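Local coordinates for protein alkaline serine protease (Pseudoalteromonas sp., PDB 1Y9Z) that probably cleaves peptide bonds as a cold-adapted, subtilisin-like serine protease from an Antarctic bacterium, at residues 215-227 and 344-356. Numbering follows the deposited sequence.
Sequences RLADITIGGQSYF and LKAKLGQSTTVSN
The Tyr-226 ring meets Leu-344 obliquely: methyl CD2 of Leu-344 lies 3.4 Å from CZ of Tyr-226, and the two side chains run past each other in opposite directions. Beyond the ring, OH of Tyr-226 sits 3.6 Å from CG of Lys-347. The other flat pair, the guanidinium of Arg-215 and the amide of Asn-356, is also oblique, the planes 62° apart. Here NH1 of Arg-215 is 3.5 Å from ND2 of Asn-356, and both groups make their hydrogen bonds elsewhere: NE of Arg-215 to Asn-250, ND2 of Asn-356 to the carbonyls of Ile-249 and Ser-333. Ile-221 lies across Thr-352, its CD1 3.2 Å from OG1 of Thr-352. With OG1 beside the backbone N (chi1 -55°), Thr-352 turns this hydroxyl back to the carbonyl of Gln-350, 3.1 Å from OG1 to O, while CG2 packs against Ile-219. A glycine in place of Thr-352 would probably leave Ile-219 and Ile-221 without this neighbour and the carbonyl of Gln-350 without its hydroxyl donor. Paired backbone bonds join Asp-218 with Ser-355 and Thr-220 with Thr-353. On the face carrying these four side chains, a water joins OG1 of Thr-220 to O of Thr-353, donating to the latter at 2.8 Å. Strands 215-221 and 351-356 thus form an antiparallel pair, the first turning at the type I' beta turn 221-224 into a beta hairpin, consistent with the beta-barrel domain inserted in this subtilisin-like protease.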
# COMPACT_ATOMS: atom_id res chain seq x y z
N ARG A 215 2.61 -4.68 -12.70
CA ARG A 215 4.00 -4.94 -13.00
C ARG A 215 4.60 -5.67 -11.80
O ARG A 215 4.27 -5.37 -10.66
CB ARG A 215 4.72 -3.62 -13.23
CG ARG A 215 6.08 -3.76 -13.84
CD ARG A 215 6.76 -2.41 -13.92
NE ARG A 215 8.07 -2.55 -14.51
CZ ARG A 215 9.10 -1.75 -14.24
NH1 ARG A 215 10.27 -1.96 -14.83
NH2 ARG A 215 8.96 -0.76 -13.37
N LEU A 216 5.48 -6.63 -12.07
CA LEU A 216 6.11 -7.38 -11.00
C LEU A 216 7.59 -7.58 -11.29
O LEU A 216 8.07 -7.27 -12.38
CB LEU A 216 5.44 -8.75 -10.84
CG LEU A 216 3.97 -8.71 -10.38
CD1 LEU A 216 3.38 -10.12 -10.43
CD2 LEU A 216 3.89 -8.15 -8.97
N ALA A 217 8.31 -8.08 -10.29
CA ALA A 217 9.74 -8.33 -10.42
C ALA A 217 10.06 -9.65 -9.73
O ALA A 217 9.26 -10.17 -8.95
CB ALA A 217 10.53 -7.19 -9.79
N ASP A 218 11.24 -10.19 -10.02
CA ASP A 218 11.64 -11.45 -9.42
C ASP A 218 13.16 -11.58 -9.45
O ASP A 218 13.84 -10.95 -10.27
CB ASP A 218 11.00 -12.61 -10.18
CG ASP A 218 10.92 -13.88 -9.35
OD1 ASP A 218 11.42 -13.90 -8.20
OD2 ASP A 218 10.35 -14.88 -9.85
N ILE A 219 13.68 -12.40 -8.54
CA ILE A 219 15.10 -12.69 -8.44
C ILE A 219 15.15 -14.19 -8.22
O ILE A 219 14.54 -14.69 -7.27
CB ILE A 219 15.77 -12.02 -7.23
CG1 ILE A 219 15.72 -10.50 -7.38
CG2 ILE A 219 17.22 -12.49 -7.12
CD1 ILE A 219 16.23 -9.75 -6.15
N THR A 220 15.85 -14.91 -9.09
CA THR A 220 15.94 -16.35 -8.97
C THR A 220 17.38 -16.83 -8.90
O THR A 220 18.23 -16.40 -9.68
CB THR A 220 15.24 -17.06 -10.15
OG1 THR A 220 13.87 -16.65 -10.21
CG2 THR A 220 15.32 -18.57 -9.99
N ILE A 221 17.65 -17.72 -7.95
CA ILE A 221 18.97 -18.30 -7.76
C ILE A 221 18.77 -19.76 -7.34
O ILE A 221 17.98 -20.05 -6.44
CB ILE A 221 19.78 -17.57 -6.66
CG1 ILE A 221 20.01 -16.11 -7.06
CG2 ILE A 221 21.12 -18.27 -6.45
CD1 ILE A 221 20.83 -15.32 -6.05
N GLY A 222 19.48 -20.67 -8.01
CA GLY A 222 19.35 -22.08 -7.68
C GLY A 222 17.94 -22.60 -7.86
O GLY A 222 17.51 -23.49 -7.12
N GLY A 223 17.22 -22.05 -8.83
CA GLY A 223 15.86 -22.49 -9.08
C GLY A 223 14.83 -22.02 -8.07
O GLY A 223 13.66 -22.38 -8.16
N GLN A 224 15.26 -21.20 -7.11
CA GLN A 224 14.35 -20.68 -6.10
C GLN A 224 14.13 -19.18 -6.28
O GLN A 224 15.03 -18.46 -6.72
CB GLN A 224 14.90 -20.97 -4.70
CG GLN A 224 14.97 -22.46 -4.36
CD GLN A 224 13.61 -23.13 -4.30
OE1 GLN A 224 13.51 -24.34 -4.14
NE2 GLN A 224 12.55 -22.33 -4.43
N SER A 225 12.93 -18.72 -5.93
CA SER A 225 12.57 -17.31 -6.08
C SER A 225 12.52 -16.50 -4.79
O SER A 225 12.16 -17.01 -3.73
CB SER A 225 11.21 -17.22 -6.78
OG SER A 225 10.69 -15.90 -6.73
N TYR A 226 12.89 -15.23 -4.90
CA TYR A 226 12.89 -14.30 -3.77
C TYR A 226 11.63 -13.43 -3.79
O TYR A 226 11.51 -12.47 -3.03
CB TYR A 226 14.11 -13.38 -3.84
CG TYR A 226 15.41 -14.03 -3.44
CD1 TYR A 226 15.75 -14.21 -2.10
CD2 TYR A 226 16.32 -14.46 -4.40
CE1 TYR A 226 16.96 -14.78 -1.72
CE2 TYR A 226 17.54 -15.05 -4.04
CZ TYR A 226 17.85 -15.20 -2.70
OH TYR A 226 19.05 -15.76 -2.34
N PHE A 227 10.69 -13.78 -4.67
CA PHE A 227 9.45 -13.01 -4.80
C PHE A 227 8.76 -12.71 -3.48
O PHE A 227 8.37 -11.57 -3.23
CB PHE A 227 8.47 -13.75 -5.71
CG PHE A 227 7.25 -12.95 -6.06
CD1 PHE A 227 7.23 -12.13 -7.18
CD2 PHE A 227 6.11 -12.99 -5.25
CE1 PHE A 227 6.11 -11.37 -7.50
CE2 PHE A 227 4.99 -12.23 -5.56
CZ PHE A 227 4.99 -11.42 -6.68
N LEU A 344 21.56 -12.04 0.06
CA LEU A 344 22.09 -12.23 -1.29
C LEU A 344 23.62 -12.21 -1.30
O LEU A 344 24.24 -12.74 -2.22
CB LEU A 344 21.55 -11.14 -2.22
CG LEU A 344 20.07 -11.28 -2.60
CD1 LEU A 344 19.60 -10.04 -3.33
CD2 LEU A 344 19.88 -12.53 -3.46
N LYS A 345 24.22 -11.61 -0.27
CA LYS A 345 25.67 -11.54 -0.17
C LYS A 345 26.27 -12.94 -0.13
O LYS A 345 27.35 -13.18 -0.67
CB LYS A 345 26.09 -10.79 1.10
CG LYS A 345 25.96 -9.28 1.02
CD LYS A 345 26.36 -8.64 2.35
CE LYS A 345 26.42 -7.13 2.25
NZ LYS A 345 27.49 -6.66 1.34
N ALA A 346 25.56 -13.86 0.52
CA ALA A 346 26.01 -15.24 0.64
C ALA A 346 25.91 -16.01 -0.67
O ALA A 346 26.48 -17.09 -0.80
CB ALA A 346 25.21 -15.95 1.72
N LYS A 347 25.18 -15.45 -1.63
CA LYS A 347 25.00 -16.10 -2.92
C LYS A 347 25.87 -15.51 -4.03
O LYS A 347 25.72 -15.86 -5.20
CB LYS A 347 23.53 -16.03 -3.34
CG LYS A 347 22.57 -16.62 -2.32
CD LYS A 347 22.91 -18.08 -2.01
CE LYS A 347 21.98 -18.65 -0.95
NZ LYS A 347 22.32 -20.06 -0.62
N LEU A 348 26.79 -14.62 -3.65
CA LEU A 348 27.67 -13.99 -4.63
C LEU A 348 28.42 -15.02 -5.47
O LEU A 348 28.94 -16.01 -4.94
CB LEU A 348 28.67 -13.07 -3.92
CG LEU A 348 28.09 -11.81 -3.27
CD1 LEU A 348 29.20 -11.02 -2.59
CD2 LEU A 348 27.41 -10.96 -4.34
N GLY A 349 28.48 -14.78 -6.77
CA GLY A 349 29.17 -15.69 -7.67
C GLY A 349 28.24 -16.69 -8.34
O GLY A 349 28.60 -17.29 -9.35
N GLN A 350 27.05 -16.87 -7.78
CA GLN A 350 26.08 -17.80 -8.34
C GLN A 350 25.23 -17.18 -9.44
O GLN A 350 24.96 -15.98 -9.43
CB GLN A 350 25.18 -18.34 -7.22
CG GLN A 350 25.92 -19.20 -6.21
CD GLN A 350 25.02 -19.72 -5.10
OE1 GLN A 350 23.97 -20.31 -5.36
NE2 GLN A 350 25.43 -19.51 -3.86
N SER A 351 24.82 -18.01 -10.40
CA SER A 351 24.00 -17.56 -11.51
C SER A 351 22.69 -17.00 -10.98
O SER A 351 21.96 -17.68 -10.26
CB SER A 351 23.72 -18.72 -12.47
OG SER A 351 22.98 -18.28 -13.59
N THR A 352 22.40 -15.75 -11.33
CA THR A 352 21.18 -15.09 -10.87
C THR A 352 20.40 -14.49 -12.03
O THR A 352 20.97 -13.94 -12.97
CB THR A 352 21.52 -13.97 -9.87
OG1 THR A 352 22.31 -14.50 -8.80
CG2 THR A 352 20.25 -13.36 -9.30
N THR A 353 19.08 -14.58 -11.94
CA THR A 353 18.21 -14.02 -12.96
C THR A 353 17.33 -12.95 -12.33
O THR A 353 16.58 -13.23 -11.40
CB THR A 353 17.31 -15.09 -13.60
OG1 THR A 353 18.12 -16.10 -14.20
CG2 THR A 353 16.41 -14.47 -14.67
N VAL A 354 17.45 -11.73 -12.83
CA VAL A 354 16.65 -10.62 -12.34
C VAL A 354 15.67 -10.29 -13.45
O VAL A 354 16.05 -10.22 -14.62
CB VAL A 354 17.52 -9.37 -12.06
CG1 VAL A 354 16.63 -8.22 -11.61
CG2 VAL A 354 18.55 -9.70 -11.00
N SER A 355 14.41 -10.08 -13.10
CA SER A 355 13.43 -9.78 -14.12
C SER A 355 12.33 -8.83 -13.69
O SER A 355 11.86 -8.87 -12.55
CB SER A 355 12.79 -11.08 -14.61
OG SER A 355 12.14 -11.75 -13.54
N ASN A 356 11.93 -7.97 -14.62
CA ASN A 356 10.84 -7.04 -14.42
C ASN A 356 9.83 -7.46 -15.48
O ASN A 356 10.20 -7.64 -16.65
CB ASN A 356 11.27 -5.59 -14.66
CG ASN A 356 12.10 -5.03 -13.53
OD1 ASN A 356 11.98 -5.47 -12.38
ND2 ASN A 356 12.93 -4.04 -13.84
O HOH W 1 13.90 -14.00 -11.71
O HOH W 2 21.82 -20.33 -9.69